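Local coordinates for protein kojibiose phosphorylase (Gut metagenome, PDB 6W0P) that belongs to glycosyl hydrolase family 65, a group of carbohydrate-active enzymes that combine a beta-rich N-terminal domain with a helical central catalytic domain, at residues Lys6-Thr11 against Ser26-Ser31; Ile255-Asn260 against Gly327-Asn332; Leu544-Asn549 against Leu591-Leu596; Asp565-Met568 against His573-Tyr576. One frame throughout, in Å; residues are numbered along the deposited sequence.

Along the chain, contacts 1, 2 and 3 follow in series, and contact 4 is nested inside the loop that contact 3 closes. Contacts 1 and 2 both reach the ten-strand antiparallel sheet of the N-terminal part, at strands 10-11 and 245-256, with centres about 33 Å apart. Contacts 3 and 4 both belong to the central catalytic domain, centres about 28 Å apart. None touches another; the closest approach is between contacts 1 and 4, nearest atoms about 12 Å apart. Contact 2 joins the sheet region to the catalytic part, while contact 4, on the opposite side of the chain's centre, borders the second subunit.

Contact 1. Residues Lys6-Thr11 against Ser26-Ser31; sequences KRYLET and SMVSES
The polar part of this contact is a single bond between Y8 and S29. The phenol donates to the serine, Y8 OH to S29 OG at 2.5 Å, which is short, and S29 OG approaches the rim of the phenol almost in line with the ring. With chi1 at -57°, S29 OG lies beside its own backbone N and opposite the carbonyl carbon, which turns the hydroxyl to the phenol. The backbone N of S29 is also near, but its angle to the phenol oxygen is too poor for a hydrogen bond.

Here an N-terminal loop, running into a short, weakly bonded edge strand about 10-11, meets the first helix of the chain, 26-32. The strand pairs with 15-19 at the border of the large antiparallel sheet, and L9 and S29 both touch that second strand, so the loop and the helix are packed against the same edge of the sheet in the N-terminal beta-rich region.

Apolar contact comes from V28, one residue earlier on the helix. Its CG1 branch approaches the ring obliquely, 3.8 Å from Y8 CE1, and the valine and tyrosine side chains pass one another, pointing oppositely. Within the loop, L9 CG stands 3.7 Å above the plane of the Y8 ring, over its centre. I32, further along the helix, touches both Y8 and L9, while V28 also touches D655, in a loop far along the sequence.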
# COMPACT_ATOMS: atom_id res chain seq x y z
N LYS A 6 -29.44 -19.41 -1.30
CA LYS A 6 -29.13 -20.80 -1.72
C LYS A 6 -29.64 -21.72 -0.61
O LYS A 6 -28.84 -22.14 0.26
CB LYS A 6 -27.64 -20.98 -2.02
CG LYS A 6 -27.17 -20.46 -3.38
CD LYS A 6 -27.18 -18.94 -3.51
CE LYS A 6 -26.24 -18.27 -2.52
NZ LYS A 6 -26.25 -16.80 -2.65
N ARG A 7 -30.93 -21.98 -0.63
CA ARG A 7 -31.67 -22.75 0.40
C ARG A 7 -31.46 -24.24 0.13
O ARG A 7 -32.10 -24.76 -0.79
CB ARG A 7 -33.16 -22.37 0.30
CG ARG A 7 -34.07 -23.24 1.15
CD ARG A 7 -33.76 -23.08 2.63
NE ARG A 7 -33.88 -21.68 3.01
CZ ARG A 7 -35.00 -21.08 3.44
NH1 ARG A 7 -36.13 -21.75 3.58
NH2 ARG A 7 -34.96 -19.79 3.74
N TYR A 8 -30.58 -24.91 0.88
CA TYR A 8 -30.36 -26.37 0.75
C TYR A 8 -30.61 -27.08 2.09
O TYR A 8 -30.61 -28.35 2.05
CB TYR A 8 -28.95 -26.68 0.25
CG TYR A 8 -27.83 -26.54 1.25
CD1 TYR A 8 -27.33 -25.30 1.61
CD2 TYR A 8 -27.23 -27.66 1.82
CE1 TYR A 8 -26.27 -25.17 2.49
CE2 TYR A 8 -26.17 -27.54 2.71
CZ TYR A 8 -25.69 -26.29 3.05
OH TYR A 8 -24.64 -26.16 3.93
N LEU A 9 -30.85 -26.35 3.18
CA LEU A 9 -31.04 -26.95 4.53
C LEU A 9 -32.53 -26.99 4.89
O LEU A 9 -33.26 -26.07 4.52
CB LEU A 9 -30.21 -26.17 5.56
CG LEU A 9 -28.70 -26.30 5.35
CD1 LEU A 9 -27.92 -25.40 6.29
CD2 LEU A 9 -28.24 -27.74 5.54
N GLU A 10 -32.95 -28.06 5.55
CA GLU A 10 -34.34 -28.19 6.06
C GLU A 10 -34.62 -27.09 7.09
O GLU A 10 -33.69 -26.66 7.83
CB GLU A 10 -34.58 -29.57 6.67
CG GLU A 10 -34.40 -30.72 5.69
CD GLU A 10 -34.97 -30.50 4.30
OE1 GLU A 10 -34.25 -30.75 3.32
OE2 GLU A 10 -36.13 -30.06 4.20
N THR A 11 -35.87 -26.66 7.11
CA THR A 11 -36.44 -25.65 8.02
C THR A 11 -37.11 -26.34 9.20
O THR A 11 -38.17 -26.93 9.00
CB THR A 11 -37.44 -24.77 7.28
OG1 THR A 11 -36.70 -24.14 6.24
CG2 THR A 11 -38.05 -23.72 8.18
N SER A 26 -20.03 -28.41 0.69
CA SER A 26 -19.15 -29.12 1.66
C SER A 26 -18.60 -28.11 2.68
O SER A 26 -18.79 -28.31 3.87
CB SER A 26 -18.05 -29.88 0.94
OG SER A 26 -16.95 -30.14 1.80
N MET A 27 -17.95 -27.05 2.22
CA MET A 27 -17.33 -26.06 3.14
C MET A 27 -18.39 -25.14 3.77
O MET A 27 -18.16 -24.67 4.89
CB MET A 27 -16.25 -25.25 2.41
CG MET A 27 -14.93 -26.05 2.26
SD MET A 27 -13.63 -25.11 1.37
CE MET A 27 -13.47 -23.69 2.46
N VAL A 28 -19.54 -24.93 3.11
CA VAL A 28 -20.66 -24.10 3.65
C VAL A 28 -21.19 -24.79 4.90
O VAL A 28 -21.33 -24.12 5.91
CB VAL A 28 -21.78 -23.86 2.61
CG1 VAL A 28 -23.03 -23.29 3.25
CG2 VAL A 28 -21.31 -22.95 1.48
N SER A 29 -21.45 -26.10 4.82
CA SER A 29 -21.96 -26.94 5.92
C SER A 29 -20.94 -26.96 7.06
O SER A 29 -21.30 -26.68 8.21
CB SER A 29 -22.32 -28.32 5.43
OG SER A 29 -23.28 -28.25 4.37
N GLU A 30 -19.67 -27.23 6.76
CA GLU A 30 -18.57 -27.14 7.75
C GLU A 30 -18.73 -25.86 8.58
O GLU A 30 -18.53 -25.91 9.82
CB GLU A 30 -17.20 -27.12 7.06
CG GLU A 30 -16.75 -28.45 6.47
CD GLU A 30 -15.35 -28.43 5.87
OE1 GLU A 30 -14.80 -27.32 5.64
OE2 GLU A 30 -14.81 -29.53 5.61
N SER A 31 -19.02 -24.72 7.94
CA SER A 31 -19.08 -23.41 8.63
C SER A 31 -20.34 -23.35 9.51
O SER A 31 -20.24 -23.11 10.72
CB SER A 31 -19.02 -22.27 7.64
OG SER A 31 -17.79 -22.26 6.93

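Contact 2. Residues Ile255-Asn260 against Gly327-Asn332; sequences IDKNGN and GFDPTN
K257 reaches across to the turn D329-N332, where three side-chain oxygens gather round its ammonium group. The shortest bond is from K257 NZ to T331 OG1, 2.7 Å. A second runs from K257 NZ to N332 OD1 at 3.1 Å, arriving from above the carbonyl plane of the amide. The third, K257 NZ to D329 OD2 at 3.2 Å, is also a salt bridge and meets the carboxylate from above its plane. A bend at chi3 (-80°) in the lysine chain helps bring NZ into this pocket. Bonds within the turn probably hold two of the acceptors in place: D329 opens a type I turn, and its OD1 takes T331 N at 2.8 Å in an Asx turn and T331 OG1 at 2.7 Å, both from the same face. The threonine hydroxyl therefore donates to the aspartate while accepting from the lysine.

On the looser side a water bridges: it accepts from K257 NZ at 2.8 Å and donates to T331 O at 2.9 Å, an oxygen that R401 also reaches. At the other end of the lysine the chain turns after the strand, D256 OD1 receiving the backbone N of N258 (an Asx turn) and of G259.

The lysine follows directly on strand 245-256 of the large sheet, whereas the turn belongs to the loop that links helices 308-324 and 351-361, with P330 against helix 365-376 and N332 ND2 bonded to E38.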
# COMPACT_ATOMS: atom_id res chain seq x y z
N ILE A 255 -4.50 -25.71 27.42
CA ILE A 255 -3.66 -24.71 26.70
C ILE A 255 -2.97 -23.82 27.73
O ILE A 255 -3.53 -23.65 28.83
CB ILE A 255 -4.50 -23.89 25.70
CG1 ILE A 255 -5.50 -22.97 26.40
CG2 ILE A 255 -5.19 -24.80 24.71
CD1 ILE A 255 -6.18 -22.00 25.47
N ASP A 256 -1.79 -23.31 27.39
CA ASP A 256 -1.13 -22.21 28.13
C ASP A 256 -0.84 -21.08 27.13
O ASP A 256 0.15 -21.19 26.37
CB ASP A 256 0.14 -22.69 28.84
CG ASP A 256 0.85 -21.57 29.58
OD1 ASP A 256 0.19 -20.56 29.88
OD2 ASP A 256 2.06 -21.71 29.81
N LYS A 257 -1.68 -20.05 27.14
CA LYS A 257 -1.57 -18.90 26.21
C LYS A 257 -0.38 -18.01 26.61
O LYS A 257 0.07 -17.26 25.74
CB LYS A 257 -2.90 -18.13 26.18
CG LYS A 257 -4.07 -18.90 25.58
CD LYS A 257 -5.31 -18.06 25.36
CE LYS A 257 -6.12 -17.84 26.62
NZ LYS A 257 -6.93 -16.60 26.54
N ASN A 258 0.13 -18.11 27.84
CA ASN A 258 1.12 -17.18 28.45
C ASN A 258 2.53 -17.79 28.43
O ASN A 258 3.50 -17.04 28.26
CB ASN A 258 0.64 -16.77 29.85
CG ASN A 258 -0.69 -16.05 29.80
OD1 ASN A 258 -0.88 -15.17 28.97
ND2 ASN A 258 -1.64 -16.45 30.63
N GLY A 259 2.67 -19.11 28.64
CA GLY A 259 3.92 -19.86 28.45
C GLY A 259 4.67 -20.15 29.74
O GLY A 259 5.78 -20.69 29.66
N ASN A 260 4.09 -19.82 30.90
CA ASN A 260 4.75 -19.97 32.22
C ASN A 260 4.28 -21.26 32.91
O ASN A 260 4.75 -21.51 34.04
CB ASN A 260 4.48 -18.78 33.14
CG ASN A 260 4.96 -17.47 32.56
OD1 ASN A 260 4.16 -16.56 32.37
ND2 ASN A 260 6.24 -17.39 32.26
N GLY A 327 -18.37 -15.81 28.77
CA GLY A 327 -17.65 -15.32 29.95
C GLY A 327 -16.72 -16.37 30.53
O GLY A 327 -16.47 -16.34 31.74
N PHE A 328 -16.21 -17.28 29.70
CA PHE A 328 -15.28 -18.33 30.18
C PHE A 328 -13.94 -17.71 30.58
O PHE A 328 -13.32 -18.24 31.51
CB PHE A 328 -15.03 -19.40 29.12
CG PHE A 328 -14.15 -20.52 29.61
CD1 PHE A 328 -14.66 -21.49 30.47
CD2 PHE A 328 -12.81 -20.59 29.24
CE1 PHE A 328 -13.85 -22.51 30.96
CE2 PHE A 328 -12.00 -21.61 29.74
CZ PHE A 328 -12.53 -22.57 30.59
N ASP A 329 -13.50 -16.66 29.90
CA ASP A 329 -12.10 -16.15 30.04
C ASP A 329 -12.00 -14.66 29.72
O ASP A 329 -12.21 -14.27 28.58
CB ASP A 329 -11.17 -16.92 29.11
CG ASP A 329 -9.68 -16.66 29.35
OD1 ASP A 329 -9.34 -15.62 29.98
OD2 ASP A 329 -8.87 -17.48 28.90
N PRO A 330 -11.57 -13.82 30.68
CA PRO A 330 -11.43 -12.38 30.46
C PRO A 330 -10.24 -11.99 29.58
O PRO A 330 -10.01 -10.78 29.44
CB PRO A 330 -11.19 -11.81 31.88
CG PRO A 330 -10.56 -12.96 32.65
CD PRO A 330 -11.15 -14.22 32.04
N THR A 331 -9.49 -12.97 29.04
CA THR A 331 -8.47 -12.77 27.98
C THR A 331 -8.98 -13.32 26.64
O THR A 331 -8.17 -13.45 25.70
CB THR A 331 -7.11 -13.37 28.40
OG1 THR A 331 -7.23 -14.79 28.50
CG2 THR A 331 -6.62 -12.82 29.72
N ASN A 332 -10.26 -13.67 26.54
CA ASN A 332 -10.86 -14.20 25.28
C ASN A 332 -11.66 -13.08 24.62
O ASN A 332 -12.12 -12.19 25.34
CB ASN A 332 -11.73 -15.43 25.49
CG ASN A 332 -10.95 -16.72 25.60
OD1 ASN A 332 -9.76 -16.76 25.30
ND2 ASN A 332 -11.61 -17.78 26.04
O HOH W 1 -5.49 -14.58 25.33

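Contact 3. Residues Leu544-Asn549 against Leu591-Leu596; sequences LLFEQN and LMFMFL
F593 holds its ring between its own backbone N and carbonyl carbon, chi1 74°, and this sends the ring off the helix toward F546. The F546 ring instead lies beside its backbone N, opposite the carbonyl carbon, and offers a face to the incoming edge. The result is a T-shaped pair: centroids are 4.9 Å apart and the planes stand at 85°. F593 CZ points into the middle of that face, 3.5 Å above the F546 plane. The contact is close, F593 CZ to F546 CG 3.6 Å, with F593 CE1 3.9 Å from F546 CE2. Such an arrangement sets the slightly positive ring hydrogens of one phenylalanine against the electron-rich face of the other.

M594, the next residue of the helix, adds a Met-aromatic contact. Its SD lies 4.1 Å from F546 CD2 and approaches obliquely, 70° off the ring normal. No hydrogen bond crosses between the segments; three buried side chains carry the whole contact.

It fastens an irregular chain segment to helix 590-596 within the central catalytic domain, whose sequence family belongs to the six-hairpin clan of helical toroids. F593 also stacks on F491 of helix 487-504, and F546 meets the ring of Y539 at a tilt. Helix 603-613 borders the site too, with M594 on N609, and Y613 OH bonded to F546 O.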
# COMPACT_ATOMS: atom_id res chain seq x y z
N LEU A 544 -30.57 20.49 10.21
CA LEU A 544 -30.43 19.42 11.24
C LEU A 544 -29.43 18.34 10.76
O LEU A 544 -29.42 17.26 11.38
CB LEU A 544 -31.80 18.80 11.56
CG LEU A 544 -32.95 19.74 11.92
CD1 LEU A 544 -34.22 18.95 12.20
CD2 LEU A 544 -32.62 20.62 13.13
N LEU A 545 -28.62 18.60 9.72
CA LEU A 545 -27.67 17.59 9.15
C LEU A 545 -26.31 17.69 9.85
O LEU A 545 -25.87 18.80 10.15
CB LEU A 545 -27.51 17.80 7.64
CG LEU A 545 -28.74 17.52 6.79
CD1 LEU A 545 -28.52 17.95 5.34
CD2 LEU A 545 -29.12 16.05 6.83
N PHE A 546 -25.69 16.54 10.12
CA PHE A 546 -24.21 16.44 10.29
C PHE A 546 -23.59 16.25 8.92
O PHE A 546 -24.19 15.51 8.07
CB PHE A 546 -23.83 15.30 11.22
CG PHE A 546 -24.29 15.49 12.64
CD1 PHE A 546 -23.52 16.19 13.56
CD2 PHE A 546 -25.51 14.98 13.05
CE1 PHE A 546 -23.98 16.36 14.86
CE2 PHE A 546 -25.94 15.14 14.35
CZ PHE A 546 -25.18 15.83 15.26
N GLU A 547 -22.46 16.91 8.66
CA GLU A 547 -21.69 16.67 7.42
C GLU A 547 -20.67 15.59 7.78
O GLU A 547 -20.02 15.76 8.78
CB GLU A 547 -21.03 17.94 6.87
CG GLU A 547 -20.41 17.72 5.49
CD GLU A 547 -19.78 18.94 4.83
OE1 GLU A 547 -19.46 19.91 5.54
OE2 GLU A 547 -19.56 18.89 3.61
N GLN A 548 -20.58 14.51 7.00
CA GLN A 548 -19.82 13.30 7.36
C GLN A 548 -18.35 13.67 7.56
O GLN A 548 -17.72 13.11 8.48
CB GLN A 548 -19.93 12.22 6.28
CG GLN A 548 -19.36 10.90 6.75
CD GLN A 548 -19.56 9.83 5.72
OE1 GLN A 548 -20.69 9.44 5.43
NE2 GLN A 548 -18.45 9.33 5.18
N ASN A 549 -17.82 14.53 6.69
CA ASN A 549 -16.45 15.08 6.84
C ASN A 549 -16.40 16.42 6.10
O ASN A 549 -17.34 16.73 5.33
CB ASN A 549 -15.39 14.07 6.39
CG ASN A 549 -15.49 13.70 4.92
OD1 ASN A 549 -15.81 12.55 4.60
ND2 ASN A 549 -15.18 14.65 4.04
N LEU A 591 -24.80 8.07 10.72
CA LEU A 591 -25.96 7.28 11.23
C LEU A 591 -25.47 6.29 12.29
O LEU A 591 -26.29 5.87 13.14
CB LEU A 591 -26.65 6.57 10.05
CG LEU A 591 -27.44 7.46 9.10
CD1 LEU A 591 -28.40 6.63 8.26
CD2 LEU A 591 -28.21 8.56 9.85
N MET A 592 -24.19 5.93 12.26
CA MET A 592 -23.57 5.10 13.32
C MET A 592 -23.58 5.88 14.65
O MET A 592 -24.06 5.33 15.63
CB MET A 592 -22.14 4.72 12.96
CG MET A 592 -21.62 3.62 13.84
SD MET A 592 -22.52 2.09 13.49
CE MET A 592 -22.15 1.16 14.97
N PHE A 593 -23.06 7.10 14.73
CA PHE A 593 -23.02 7.77 16.06
C PHE A 593 -24.45 8.16 16.46
O PHE A 593 -24.75 8.19 17.63
CB PHE A 593 -21.98 8.89 16.13
CG PHE A 593 -22.32 10.16 15.42
CD1 PHE A 593 -23.21 11.07 15.97
CD2 PHE A 593 -21.70 10.48 14.22
CE1 PHE A 593 -23.51 12.25 15.33
CE2 PHE A 593 -21.98 11.68 13.58
CZ PHE A 593 -22.89 12.56 14.14
N MET A 594 -25.32 8.41 15.49
CA MET A 594 -26.73 8.75 15.78
C MET A 594 -27.42 7.51 16.36
O MET A 594 -28.14 7.66 17.36
CB MET A 594 -27.41 9.29 14.53
CG MET A 594 -26.84 10.65 14.13
SD MET A 594 -27.86 11.62 13.00
CE MET A 594 -29.08 12.23 14.17
N PHE A 595 -27.10 6.31 15.87
CA PHE A 595 -27.60 5.04 16.46
C PHE A 595 -27.07 4.87 17.89
O PHE A 595 -27.88 4.56 18.79
CB PHE A 595 -27.17 3.84 15.63
CG PHE A 595 -27.33 2.51 16.32
CD1 PHE A 595 -28.59 1.97 16.51
CD2 PHE A 595 -26.23 1.76 16.68
CE1 PHE A 595 -28.75 0.74 17.12
CE2 PHE A 595 -26.38 0.52 17.29
CZ PHE A 595 -27.64 0.02 17.53
N LEU A 596 -25.76 5.07 18.11
CA LEU A 596 -25.11 4.75 19.42
C LEU A 596 -25.64 5.68 20.51
O LEU A 596 -25.48 5.37 21.72
CB LEU A 596 -23.58 4.83 19.31
CG LEU A 596 -22.90 3.83 18.38
CD1 LEU A 596 -21.41 4.14 18.28
CD2 LEU A 596 -23.11 2.38 18.84

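Contact 4. Residues Asp565-Met568 against His573-Tyr576; sequences DEEM and HWSY
E567 OE2 accepts a hydrogen bond from W574 NE1 at 2.9 Å, with an N-H...O angle of 155°. This bond closes a short irregular loop in the central catalytic part of the family 65 fold: both segments come between helices 522-534 and 590-596 in the chain, and have only four residues between them. The carboxylate oxygen lies at the edge of the indole but tilted 18° from its plane, and the nitrogen meets it from above the carboxylate plane, the two flat groups being turned 54° to each other. The glutamate chain is extended beyond CG, which carries the acid out to the tryptophan. Its other oxygen, OE1, takes the backbone N of K564, so each carboxylate oxygen has a hydrogen-bond partner, which limits rotation of the group.

The tryptophan is buried, with R578 in a cation-pi contact, and it packs on D390 of the second subunit. S575 and Y576, next along the chain, lie against that subunit, Y576 meeting W410 and Y75 of the second subunit edge-to-face.

On the solvent side, one face of the exposed H573 imidazole lies over the E566-E567 peptide, though its fit against E566 O is too close to be trusted. Backbone M568 N bonds D565 O at 3.0 Å, while H573 CB rests 3.7 Å from E567 O.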
# COMPACT_ATOMS: atom_id res chain seq x y z
N ASP A 565 -25.04 -4.20 -12.05
CA ASP A 565 -24.75 -5.40 -11.22
C ASP A 565 -23.41 -6.00 -11.65
O ASP A 565 -22.71 -6.52 -10.78
CB ASP A 565 -25.88 -6.42 -11.33
CG ASP A 565 -27.12 -5.96 -10.62
OD1 ASP A 565 -27.81 -5.06 -11.15
OD2 ASP A 565 -27.36 -6.46 -9.51
N GLU A 566 -23.10 -5.95 -12.95
CA GLU A 566 -21.80 -6.40 -13.52
C GLU A 566 -20.63 -5.70 -12.80
O GLU A 566 -19.53 -6.28 -12.80
CB GLU A 566 -21.76 -6.17 -15.03
CG GLU A 566 -22.10 -4.75 -15.47
CD GLU A 566 -22.49 -4.61 -16.93
OE1 GLU A 566 -23.72 -4.61 -17.23
OE2 GLU A 566 -21.58 -4.49 -17.78
N GLU A 567 -20.87 -4.51 -12.20
CA GLU A 567 -19.84 -3.66 -11.53
C GLU A 567 -19.76 -3.99 -10.04
O GLU A 567 -19.09 -3.24 -9.31
CB GLU A 567 -20.18 -2.17 -11.68
CG GLU A 567 -20.01 -1.62 -13.08
CD GLU A 567 -20.28 -0.13 -13.18
OE1 GLU A 567 -21.46 0.29 -13.04
OE2 GLU A 567 -19.30 0.61 -13.38
N MET A 568 -20.43 -5.05 -9.59
CA MET A 568 -20.42 -5.43 -8.15
C MET A 568 -19.65 -6.74 -7.99
O MET A 568 -19.73 -7.62 -8.85
CB MET A 568 -21.84 -5.56 -7.60
CG MET A 568 -22.04 -4.85 -6.26
SD MET A 568 -22.01 -3.04 -6.36
CE MET A 568 -23.54 -2.72 -7.25
N HIS A 573 -14.30 -4.25 -9.84
CA HIS A 573 -14.68 -3.67 -11.16
C HIS A 573 -14.18 -2.23 -11.33
O HIS A 573 -13.88 -1.88 -12.47
CB HIS A 573 -16.19 -3.89 -11.43
CG HIS A 573 -16.52 -5.33 -11.71
ND1 HIS A 573 -16.69 -6.27 -10.69
CD2 HIS A 573 -16.65 -6.02 -12.87
CE1 HIS A 573 -16.94 -7.45 -11.22
NE2 HIS A 573 -16.92 -7.32 -12.55
N TRP A 574 -14.02 -1.45 -10.26
CA TRP A 574 -13.58 -0.02 -10.31
C TRP A 574 -12.08 0.08 -9.99
O TRP A 574 -11.61 -0.68 -9.16
CB TRP A 574 -14.41 0.84 -9.33
CG TRP A 574 -15.80 1.11 -9.81
CD1 TRP A 574 -16.46 0.42 -10.77
CD2 TRP A 574 -16.71 2.13 -9.35
NE1 TRP A 574 -17.71 0.94 -10.96
CE2 TRP A 574 -17.90 1.98 -10.10
CE3 TRP A 574 -16.64 3.17 -8.41
CZ2 TRP A 574 -19.00 2.82 -9.95
CZ3 TRP A 574 -17.73 4.00 -8.26
CH2 TRP A 574 -18.89 3.82 -9.01
N SER A 575 -11.37 0.99 -10.66
CA SER A 575 -9.99 1.39 -10.30
C SER A 575 -9.96 1.72 -8.81
O SER A 575 -10.86 2.39 -8.32
CB SER A 575 -9.52 2.55 -11.13
OG SER A 575 -8.11 2.68 -11.06
N TYR A 576 -8.93 1.30 -8.12
CA TYR A 576 -8.77 1.45 -6.66
C TYR A 576 -9.23 2.83 -6.16
O TYR A 576 -10.03 2.87 -5.22
CB TYR A 576 -7.32 1.22 -6.23
CG TYR A 576 -7.20 1.36 -4.73
CD1 TYR A 576 -7.96 0.55 -3.91
CD2 TYR A 576 -6.43 2.35 -4.15
CE1 TYR A 576 -7.90 0.66 -2.53
CE2 TYR A 576 -6.37 2.48 -2.77
CZ TYR A 576 -7.09 1.62 -1.96
OH TYR A 576 -7.06 1.69 -0.60